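DR2417 (Deinococcus radiodurans, PDB 4XWW) probably degrades and matures RNA as a metal-dependent 5'-3' exonuclease, possibly with endonuclease activity, working as a homodimer of the metallo-beta-lactamase superfamily. Local coordinates at residues L205-S210 against L400-E405; H408-A413 against T426-N431; S210-R215 against H381-E386. One frame throughout, in Å; residues are numbered along the deposited sequence.

Contact 1 of 3, residues L205-S210 against L400-E405; sequences LLISDS and LPWHGE. With ZN (zinc ion), chain F.
The indole of Trp402 turns its edge to the strand 205-209: Ser208 C and Asp209 N lie at the rim close to the ring plane, with Asp209 N 3.8 Å from Trp402 CE3. One face is covered toward its rim by CB of the next residue, His403, whose imidazole in turn has Trp402 CZ2 at its edge. This is the end of two neighbouring parallel strands in one of the two sheets of the metallo-beta-lactamase sandwich, where the loops that follow the strands carry metal ligands. Ile207 and Trp402 point to the same side of the sheet, and Ile207 CG2 packs against Trp402 CB at 3.5 Å; Leu400 joins them, so branched, aliphatic and aromatic groups pack together on a buried face, which gives way to the carboxylate of Asp209 at the catalytic end. The strands are laced by Leu400 N to Leu206 O at 2.8 Å, almost perfectly straight, by a weak bond from Ser208 N to Leu400 O, and by Trp402 N to Ser208 O at 2.9 Å. Pro401 suits its place, since its nitrogen, which has no hydrogen to give, faces away from strand 205-209. Where the strands end, Trp402 O takes two donors from one residue, Ser210 N at 2.8 Å and Ser210 OG at 2.9 Å. The small serine can do this because OG sits beside its own backbone N (chi1 -49°); the same hydroxyl also bonds His412. Asp209, a predicted proton donor, lies alongside His403, their carboxylate and ring planes 63° apart, but its oxygens find partners in Thr211 and His381. A left-handed backbone at His403 starts the turn out of the strand, and NE2 of its ring binds zinc at 2.2 Å, a site completed by Asp88, His89 and a water.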
loop_
_atom_site.group_PDB
_atom_site.type_symbol
_atom_site.label_atom_id
_atom_site.label_comp_id
_atom_site.label_asym_id
_atom_site.label_seq_id
_atom_site.Cartn_x
_atom_site.Cartn_y
_atom_site.Cartn_z
ATOM N N LEU A 205 11.269 20.423 29.010
ATOM C CA LEU A 205 11.142 19.779 27.710
ATOM C C LEU A 205 9.913 18.892 27.676
ATOM O O LEU A 205 9.713 18.058 28.557
ATOM C CB LEU A 205 12.385 18.946 27.392
ATOM C CG LEU A 205 12.292 18.065 26.145
ATOM C CD1 LEU A 205 12.201 18.934 24.903
ATOM C CD2 LEU A 205 13.508 17.163 26.093
ATOM N N LEU A 206 9.092 19.081 26.648
ATOM C CA LEU A 206 7.997 18.157 26.375
ATOM C C LEU A 206 8.340 17.236 25.191
ATOM O O LEU A 206 8.814 17.698 24.137
ATOM C CB LEU A 206 6.709 18.924 26.074
ATOM C CG LEU A 206 5.550 18.067 25.535
ATOM C CD1 LEU A 206 4.990 17.159 26.653
ATOM C CD2 LEU A 206 4.449 18.956 24.965
ATOM N N ILE A 207 8.130 15.939 25.387
ATOM C CA ILE A 207 8.214 14.959 24.300
ATOM C C ILE A 207 6.817 14.376 24.101
ATOM O O ILE A 207 6.247 13.775 25.024
ATOM C CB ILE A 207 9.255 13.847 24.632
ATOM C CG1 ILE A 207 10.624 14.451 24.978
ATOM C CG2 ILE A 207 9.382 12.840 23.473
ATOM C CD1 ILE A 207 11.619 13.396 25.427
ATOM N N SER A 208 6.255 14.507 22.889
ATOM C CA SER A 208 4.849 14.143 22.712
ATOM C C SER A 208 4.592 13.375 21.425
ATOM O O SER A 208 5.270 13.546 20.404
ATOM C CB SER A 208 3.975 15.401 22.776
ATOM O OG SER A 208 2.590 15.094 22.761
ATOM N N ASP A 209 3.577 12.526 21.518
ATOM C CA ASP A 209 3.184 11.575 20.487
ATOM C C ASP A 209 2.595 12.275 19.262
ATOM O O ASP A 209 1.541 12.888 19.354
ATOM C CB ASP A 209 2.173 10.616 21.131
ATOM C CG ASP A 209 1.626 9.559 20.177
ATOM O OD1 ASP A 209 2.052 9.464 18.998
ATOM O OD2 ASP A 209 0.772 8.782 20.659
ATOM N N SER A 210 3.265 12.176 18.114
ATOM C CA SER A 210 2.832 12.925 16.931
ATOM C C SER A 210 2.015 12.113 15.936
ATOM O O SER A 210 1.682 12.620 14.869
ATOM C CB SER A 210 4.042 13.500 16.180
ATOM O OG SER A 210 4.920 14.184 17.066
ATOM N N LEU A 400 10.020 18.496 21.684
ATOM C CA LEU A 400 10.467 17.450 20.768
ATOM C C LEU A 400 9.297 16.593 20.317
ATOM O O LEU A 400 8.949 15.617 20.979
ATOM C CB LEU A 400 11.504 16.528 21.419
ATOM C CG LEU A 400 12.978 16.904 21.485
ATOM C CD1 LEU A 400 13.745 15.768 22.160
ATOM C CD2 LEU A 400 13.524 17.145 20.088
ATOM N N PRO A 401 8.688 16.943 19.180
ATOM C CA PRO A 401 7.632 16.069 18.655
ATOM C C PRO A 401 8.232 14.723 18.249
ATOM O O PRO A 401 9.276 14.671 17.586
ATOM C CB PRO A 401 7.086 16.854 17.458
ATOM C CG PRO A 401 8.173 17.860 17.129
ATOM C CD PRO A 401 8.801 18.205 18.436
ATOM N N TRP A 402 7.553 13.646 18.630
ATOM C CA TRP A 402 8.139 12.312 18.662
ATOM C C TRP A 402 7.121 11.284 18.133
ATOM O O TRP A 402 5.968 11.648 17.899
ATOM C CB TRP A 402 8.610 12.034 20.119
ATOM C CG TRP A 402 8.738 10.600 20.501
ATOM C CD1 TRP A 402 9.828 9.792 20.312
ATOM C CD2 TRP A 402 7.757 9.804 21.164
ATOM N NE1 TRP A 402 9.566 8.533 20.782
ATOM C CE2 TRP A 402 8.298 8.513 21.311
ATOM C CE3 TRP A 402 6.465 10.058 21.649
ATOM C CZ2 TRP A 402 7.601 7.469 21.930
ATOM C CZ3 TRP A 402 5.752 9.006 22.247
ATOM C CH2 TRP A 402 6.331 7.731 22.375
ATOM N N HIS A 403 7.535 10.032 17.922
ATOM C CA HIS A 403 6.619 8.963 17.491
ATOM C C HIS A 403 5.848 9.382 16.225
ATOM O O HIS A 403 4.608 9.386 16.177
ATOM C CB HIS A 403 5.640 8.589 18.636
ATOM C CG HIS A 403 5.024 7.222 18.513
ATOM N ND1 HIS A 403 3.998 6.956 17.629
ATOM C CD2 HIS A 403 5.232 6.072 19.198
ATOM C CE1 HIS A 403 3.621 5.697 17.756
ATOM N NE2 HIS A 403 4.357 5.131 18.691
ATOM N N GLY A 404 6.608 9.758 15.201
ATOM C CA GLY A 404 6.015 10.165 13.944
ATOM C C GLY A 404 7.076 10.265 12.882
ATOM O O GLY A 404 8.244 10.472 13.185
ATOM N N GLU A 405 6.652 10.124 11.629
ATOM C CA GLU A 405 7.516 10.411 10.489
ATOM C C GLU A 405 7.678 11.927 10.417
ATOM O O GLU A 405 6.938 12.638 11.069
ATOM C CB GLU A 405 6.900 9.844 9.217
ATOM C CG GLU A 405 6.823 8.322 9.255
ATOM C CD GLU A 405 5.970 7.731 8.145
ATOM O OE1 GLU A 405 5.245 8.488 7.470
ATOM O OE2 GLU A 405 6.044 6.500 7.957
HETATM ZN ZN ZN F . 4.047 3.264 19.753
HETATM O O HOH W 1 2.127 3.101 20.370
#

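Contact 2 of 3, residues H408-A413 against T426-N431; sequences HQINHA and TLIAKN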
loop_
_atom_site.group_PDB
_atom_site.type_symbol
_atom_site.label_atom_id
_atom_site.label_comp_id
_atom_site.label_asym_id
_atom_site.label_seq_id
_atom_site.Cartn_x
_atom_site.Cartn_y
_atom_site.Cartn_z
ATOM N N HIS A 408 4.507 13.989 10.345
ATOM C CA HIS A 408 3.787 14.036 11.609
ATOM C C HIS A 408 4.451 14.973 12.604
ATOM O O HIS A 408 3.794 15.785 13.254
ATOM C CB HIS A 408 3.699 12.629 12.203
ATOM C CG HIS A 408 3.120 11.642 11.243
ATOM N ND1 HIS A 408 3.777 10.480 10.897
ATOM C CD2 HIS A 408 1.984 11.673 10.516
ATOM C CE1 HIS A 408 3.045 9.820 10.014
ATOM N NE2 HIS A 408 1.958 10.519 9.755
ATOM N N GLN A 409 5.760 14.836 12.727
ATOM C CA GLN A 409 6.520 15.688 13.646
ATOM C C GLN A 409 6.396 17.163 13.310
ATOM O O GLN A 409 6.226 18.007 14.195
ATOM C CB GLN A 409 7.988 15.316 13.611
ATOM C CG GLN A 409 8.359 13.982 14.235
ATOM C CD GLN A 409 9.816 13.667 13.947
ATOM O OE1 GLN A 409 10.197 13.426 12.794
ATOM N NE2 GLN A 409 10.639 13.711 14.974
ATOM N N ILE A 410 6.496 17.473 12.016
ATOM C CA ILE A 410 6.515 18.869 11.585
ATOM C C ILE A 410 5.125 19.473 11.761
ATOM O O ILE A 410 4.976 20.627 12.183
ATOM C CB ILE A 410 7.022 18.979 10.132
ATOM C CG1 ILE A 410 8.519 18.661 10.106
ATOM C CG2 ILE A 410 6.748 20.362 9.568
ATOM C CD1 ILE A 410 9.114 18.554 8.714
ATOM N N ASN A 411 4.097 18.677 11.504
ATOM C CA ASN A 411 2.746 19.156 11.743
ATOM C C ASN A 411 2.426 19.338 13.221
ATOM O O ASN A 411 1.661 20.222 13.574
ATOM C CB ASN A 411 1.733 18.239 11.072
ATOM C CG ASN A 411 1.534 18.615 9.642
ATOM O OD1 ASN A 411 0.918 19.638 9.355
ATOM N ND2 ASN A 411 2.112 17.841 8.731
ATOM N N HIS A 412 3.039 18.529 14.085
ATOM C CA HIS A 412 2.881 18.692 15.530
ATOM C C HIS A 412 3.536 20.015 15.956
ATOM O O HIS A 412 3.004 20.765 16.778
ATOM C CB HIS A 412 3.516 17.498 16.255
ATOM C CG HIS A 412 3.010 17.268 17.650
ATOM N ND1 HIS A 412 3.359 16.146 18.377
ATOM C CD2 HIS A 412 2.220 18.013 18.462
ATOM C CE1 HIS A 412 2.795 16.205 19.573
ATOM N NE2 HIS A 412 2.103 17.326 19.656
ATOM N N ALA A 413 4.697 20.302 15.367
ATOM C CA ALA A 413 5.415 21.539 15.654
ATOM C C ALA A 413 4.579 22.750 15.233
ATOM O O ALA A 413 4.497 23.745 15.947
ATOM C CB ALA A 413 6.778 21.537 14.943
ATOM N N THR A 426 11.366 24.564 19.104
ATOM C CA THR A 426 10.948 23.198 18.816
ATOM C C THR A 426 11.951 22.599 17.847
ATOM O O THR A 426 12.318 23.244 16.860
ATOM C CB THR A 426 9.540 23.149 18.211
ATOM O OG1 THR A 426 8.603 23.742 19.120
ATOM C CG2 THR A 426 9.126 21.707 17.921
ATOM N N LEU A 427 12.416 21.382 18.126
ATOM C CA LEU A 427 13.321 20.706 17.200
ATOM C C LEU A 427 12.683 19.464 16.607
ATOM O O LEU A 427 11.877 18.801 17.260
ATOM C CB LEU A 427 14.616 20.312 17.885
ATOM C CG LEU A 427 15.472 21.473 18.360
ATOM C CD1 LEU A 427 16.665 20.938 19.130
ATOM C CD2 LEU A 427 15.911 22.340 17.174
ATOM N N ILE A 428 13.050 19.163 15.365
ATOM C CA ILE A 428 12.591 17.941 14.705
ATOM C C ILE A 428 13.752 16.946 14.765
ATOM O O ILE A 428 14.684 17.019 13.960
ATOM C CB ILE A 428 12.147 18.176 13.226
ATOM C CG1 ILE A 428 11.114 19.310 13.095
ATOM C CG2 ILE A 428 11.592 16.883 12.647
ATOM C CD1 ILE A 428 9.794 19.057 13.794
ATOM N N ALA A 429 13.730 16.045 15.744
ATOM C CA ALA A 429 14.868 15.154 15.924
ATOM C C ALA A 429 14.835 13.974 14.951
ATOM O O ALA A 429 13.767 13.552 14.468
ATOM C CB ALA A 429 14.953 14.658 17.382
ATOM N N LYS A 430 16.037 13.495 14.651
ATOM C CA LYS A 430 16.283 12.282 13.877
ATOM C C LYS A 430 16.912 11.263 14.798
ATOM O O LYS A 430 17.574 11.650 15.756
ATOM C CB LYS A 430 17.229 12.553 12.701
ATOM C CG LYS A 430 16.720 13.579 11.710
ATOM C CD LYS A 430 17.735 13.732 10.578
ATOM C CE LYS A 430 17.679 15.120 9.956
ATOM N NZ LYS A 430 18.276 16.152 10.847
ATOM N N ASN A 431 16.727 9.974 14.518
ATOM C CA ASN A 431 17.460 8.951 15.265
ATOM C C ASN A 431 18.959 9.208 15.183
ATOM O O ASN A 431 19.474 9.546 14.113
ATOM C CB ASN A 431 17.153 7.554 14.735
ATOM C CG ASN A 431 15.719 7.177 14.894
ATOM O OD1 ASN A 431 15.034 7.658 15.798
ATOM N ND2 ASN A 431 15.238 6.307 14.019
HETATM O O HOH W 2 12.843 13.320 11.842
#
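Ala429 O is gripped twice, by Gln409 NE2 at 3.2 Å and by water 2 at 2.8 Å. The amide bond is nearly straight (170°), runs close to the plane of the Gln409 amide and reaches a lone pair in the plane of the carbonyl. Water 2 also donates to Gln409 OE1 at 2.8 Å, so both ends of the amide are tied to one backbone oxygen, directly and through the water. NE2 donates to Pro401 O as well, and the glutamine thus stitches helix 406-417 to strand 398-402 and to the segment leaving edge strand 425-426 of the same sheet. Ile428 lies slantwise across the glutamine side chain: its CG2 is 3.7 Å from Gln409 OE1, while CD1, folded back by chi2 of -63°, touches the helix backbone and meets Ile410 CG1 at 3.9 Å. Ala413, one helical turn on from Gln409, is small enough to let Thr426 CG2 approach its CB to 3.8 Å. Tyr362 of the second subunit packs on Ile410, bringing the dimer interface beside this seam. The mixture implies a joint whose apolar patch supplies close fit, whereas its single amide, with two acceptors and a water, supplies direction.

Contact 3 of 3, residues S210-R215 against H381-E386; sequences STNAER and HASQEE. With nucleotides of chain C.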
loop_
_atom_site.group_PDB
_atom_site.type_symbol
_atom_site.label_atom_id
_atom_site.label_comp_id
_atom_site.label_asym_id
_atom_site.label_seq_id
_atom_site.Cartn_x
_atom_site.Cartn_y
_atom_site.Cartn_z
ATOM N N SER A 210 3.265 12.176 18.114
ATOM C CA SER A 210 2.832 12.925 16.931
ATOM C C SER A 210 2.015 12.113 15.936
ATOM O O SER A 210 1.682 12.620 14.869
ATOM C CB SER A 210 4.042 13.500 16.180
ATOM O OG SER A 210 4.920 14.184 17.066
ATOM N N THR A 211 1.707 10.868 16.279
ATOM C CA THR A 211 1.090 9.935 15.331
ATOM C C THR A 211 -0.058 10.539 14.524
ATOM O O THR A 211 -0.099 10.440 13.279
ATOM C CB THR A 211 0.553 8.697 16.075
ATOM O OG1 THR A 211 1.630 8.073 16.774
ATOM C CG2 THR A 211 -0.031 7.707 15.084
ATOM N N ASN A 212 -0.989 11.171 15.232
ATOM C CA ASN A 212 -2.194 11.703 14.607
ATOM C C ASN A 212 -2.167 13.224 14.515
ATOM O O ASN A 212 -3.203 13.876 14.518
ATOM C CB ASN A 212 -3.456 11.244 15.360
ATOM C CG ASN A 212 -3.824 9.801 15.056
ATOM O OD1 ASN A 212 -3.354 9.215 14.070
ATOM N ND2 ASN A 212 -4.689 9.226 15.889
ATOM N N ALA A 213 -0.973 13.796 14.408
ATOM C CA ALA A 213 -0.868 15.255 14.416
ATOM C C ALA A 213 -1.518 15.930 13.195
ATOM O O ALA A 213 -1.779 17.131 13.228
ATOM C CB ALA A 213 0.611 15.677 14.544
ATOM N N GLU A 214 -1.795 15.162 12.136
ATOM C CA GLU A 214 -2.440 15.733 10.937
ATOM C C GLU A 214 -3.960 15.613 10.981
ATOM O O GLU A 214 -4.651 16.101 10.087
ATOM C CB GLU A 214 -1.889 15.071 9.665
ATOM C CG GLU A 214 -0.409 15.352 9.490
ATOM C CD GLU A 214 0.133 14.923 8.134
ATOM O OE1 GLU A 214 -0.435 15.335 7.096
ATOM O OE2 GLU A 214 1.147 14.198 8.109
ATOM N N ARG A 215 -4.476 14.984 12.035
ATOM C CA ARG A 215 -5.917 14.782 12.202
ATOM C C ARG A 215 -6.564 15.851 13.073
ATOM O O ARG A 215 -6.204 16.011 14.228
ATOM C CB ARG A 215 -6.190 13.406 12.811
ATOM C CG ARG A 215 -5.740 12.251 11.913
ATOM C CD ARG A 215 -6.359 10.945 12.402
ATOM N NE ARG A 215 -5.627 9.773 11.932
ATOM C CZ ARG A 215 -5.912 8.526 12.302
ATOM N NH1 ARG A 215 -6.915 8.289 13.139
ATOM N NH2 ARG A 215 -5.192 7.515 11.836
ATOM N N HIS A 381 -4.330 6.915 19.395
ATOM C CA HIS A 381 -3.497 8.119 19.524
ATOM C C HIS A 381 -4.292 9.429 19.403
ATOM O O HIS A 381 -5.252 9.536 18.643
ATOM C CB HIS A 381 -2.355 8.108 18.498
ATOM C CG HIS A 381 -1.466 6.906 18.567
ATOM N ND1 HIS A 381 -0.291 6.897 19.291
ATOM C CD2 HIS A 381 -1.577 5.673 18.009
ATOM C CE1 HIS A 381 0.291 5.717 19.163
ATOM N NE2 HIS A 381 -0.468 4.959 18.392
ATOM N N ALA A 382 -3.829 10.426 20.154
ATOM C CA ALA A 382 -4.371 11.784 20.183
ATOM C C ALA A 382 -4.393 12.498 18.852
ATOM O O ALA A 382 -3.375 12.564 18.172
ATOM C CB ALA A 382 -3.557 12.617 21.157
ATOM N N SER A 383 -5.535 13.098 18.531
ATOM C CA SER A 383 -5.621 14.004 17.400
ATOM C C SER A 383 -5.255 15.410 17.884
ATOM O O SER A 383 -4.880 15.591 19.048
ATOM C CB SER A 383 -7.023 13.951 16.799
ATOM O OG SER A 383 -7.279 12.640 16.327
ATOM N N GLN A 384 -5.367 16.395 16.996
ATOM C CA GLN A 384 -4.858 17.747 17.277
ATOM C C GLN A 384 -5.419 18.389 18.552
ATOM O O GLN A 384 -4.667 19.027 19.304
ATOM C CB GLN A 384 -5.130 18.678 16.072
ATOM C CG GLN A 384 -4.269 18.350 14.861
ATOM C CD GLN A 384 -4.633 19.168 13.619
ATOM O OE1 GLN A 384 -5.563 19.970 13.638
ATOM N NE2 GLN A 384 -3.898 18.947 12.534
ATOM N N GLU A 385 -6.722 18.253 18.804
ATOM C CA GLU A 385 -7.280 18.887 20.006
ATOM C C GLU A 385 -6.608 18.338 21.261
ATOM O O GLU A 385 -6.287 19.094 22.200
ATOM C CB GLU A 385 -8.799 18.678 20.078
ATOM C CG GLU A 385 -9.571 19.658 19.228
ATOM C CD GLU A 385 -11.066 19.439 19.313
ATOM O OE1 GLU A 385 -11.524 18.797 20.290
ATOM O OE2 GLU A 385 -11.776 19.900 18.395
ATOM N N GLU A 386 -6.372 17.027 21.266
ATOM C CA GLU A 386 -5.759 16.398 22.424
ATOM C C GLU A 386 -4.291 16.775 22.537
ATOM O O GLU A 386 -3.807 17.074 23.632
ATOM C CB GLU A 386 -5.931 14.891 22.354
ATOM C CG GLU A 386 -7.389 14.469 22.349
ATOM C CD GLU A 386 -7.587 13.199 21.557
ATOM O OE1 GLU A 386 -7.782 13.307 20.324
ATOM O OE2 GLU A 386 -7.504 12.101 22.159
ATOM P P U C 2 -4.524 3.444 15.427
ATOM O OP1 U C 2 -4.579 2.717 16.715
ATOM O OP2 U C 2 -4.567 4.924 15.417
ATOM O "O5'" U C 2 -3.210 3.030 14.627
ATOM C "C5'" U C 2 -2.819 1.655 14.484
ATOM C "C4'" U C 2 -1.315 1.529 14.534
ATOM O "O4'" U C 2 -0.733 2.030 13.297
ATOM C "C3'" U C 2 -0.620 2.288 15.663
ATOM O "O3'" U C 2 0.423 1.478 16.182
ATOM C "C2'" U C 2 0.001 3.482 14.945
ATOM O "O2'" U C 2 1.137 3.994 15.609
ATOM C "C1'" U C 2 0.371 2.850 13.608
ATOM N N1 U C 2 0.565 3.813 12.516
ATOM C C2 U C 2 1.629 3.604 11.660
ATOM O O2 U C 2 2.393 2.662 11.771
ATOM N N3 U C 2 1.761 4.542 10.667
ATOM C C4 U C 2 0.962 5.642 10.446
ATOM O O4 U C 2 1.213 6.394 9.503
ATOM C C5 U C 2 -0.114 5.792 11.377
ATOM C C6 U C 2 -0.272 4.893 12.356
ATOM P P U C 3 0.679 1.429 17.754
ATOM O OP1 U C 3 -0.355 2.258 18.413
ATOM O OP2 U C 3 2.113 1.711 17.994
ATOM O "O5'" U C 3 0.374 -0.090 18.113
ATOM C "C5'" U C 3 -0.880 -0.686 17.748
ATOM C "C4'" U C 3 -0.646 -2.073 17.208
ATOM O "O4'" U C 3 -0.354 -1.994 15.786
ATOM C "C3'" U C 3 0.519 -2.824 17.848
ATOM O "O3'" U C 3 0.143 -4.168 18.100
ATOM C "C2'" U C 3 1.612 -2.751 16.786
ATOM O "O2'" U C 3 2.514 -3.838 16.826
ATOM C "C1'" U C 3 0.786 -2.774 15.503
ATOM N N1 U C 3 1.485 -2.181 14.357
ATOM C C2 U C 3 1.525 -2.908 13.183
ATOM O O2 U C 3 0.995 -3.998 13.061
ATOM N N3 U C 3 2.205 -2.304 12.156
ATOM C C4 U C 3 2.838 -1.080 12.179
ATOM O O4 U C 3 3.410 -0.674 11.165
ATOM C C5 U C 3 2.757 -0.394 13.430
ATOM C C6 U C 3 2.104 -0.957 14.453
HETATM O O HOH W 3 -0.889 11.567 18.054
#
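Two carbonyls of the loop after strand 205-209 are taken by one residue: Arg215 O receives Gln384 N at 2.9 Å, and Ala213 O receives Gln384 NE2, also at 2.9 Å, in the plane of the side-chain amide. With CG beside the backbone N (chi1 -71°) and the chain extended beyond it, Gln384 brings both nitrogens to the same loop. That loop consists of two overlapping type I turns, Ser210-Ala213 and Asn212-Arg215, and it docks on the N-terminus of helix 384-394 beside the active site of this metallo-beta-lactamase/beta-CASP nuclease. An early helix residue has an N-H with no acceptor in the preceding turn, and Arg215 O supplies one. Ser383 holds the N-cap position, but its hydroxyl bonds Thr219; its N-H instead goes to Glu386 OE1 at 2.9 Å, three residues on, met from above the carboxylate plane. Asn212 reaches across to 381-386, its ND2 giving a hydrogen bond to His381 O at 2.8 Å, from well above the carbonyl plane, and another to Ser379. Water 3 bridges Asn212 N and Ala382 O. Arg215 runs out extended toward the RNA; Asn212 OD1 lies above one face of its guanidinium, with OP2 of U2 of chain C lying obliquely off the group.

Packing centres on the His381 ring. Thr211 covers one face, CB 3.9 Å from the centroid in a CH-pi contact, and a beta-branched residue suits this place because CG2 reaches the ring too while OG1 bonds Asp209 OD1. His381, predicted to be the proton acceptor, has ND1 bonded to Asp209 OD2, which, with Thr211 over the face, helps to fix the ring's rotation. The other nitrogen is aimed at the substrate: His381 NE2 donates to OP1 of U3 of chain C at 2.7 Å, with the phosphorus lying near the ring plane.

Contacts 1 and 3 are buried and share Ser210, where strand 205-209 runs on into its loop; contact 3 is nested within the chain loop that contact 1 closes. Contact 1 is sheet core, bound by backbone ladder and apolar side chains, and delivers a zinc ligand at its end. Contact 3 is polar and turn-built, and faces the RNA. Their side chains meet in the active site. Contact 2 is only partly buried, near the dimer interface, and relies on one amide and a few aliphatic groups. Its helix follows directly on strand 398-402 and touches the residue the other two share, joining all three.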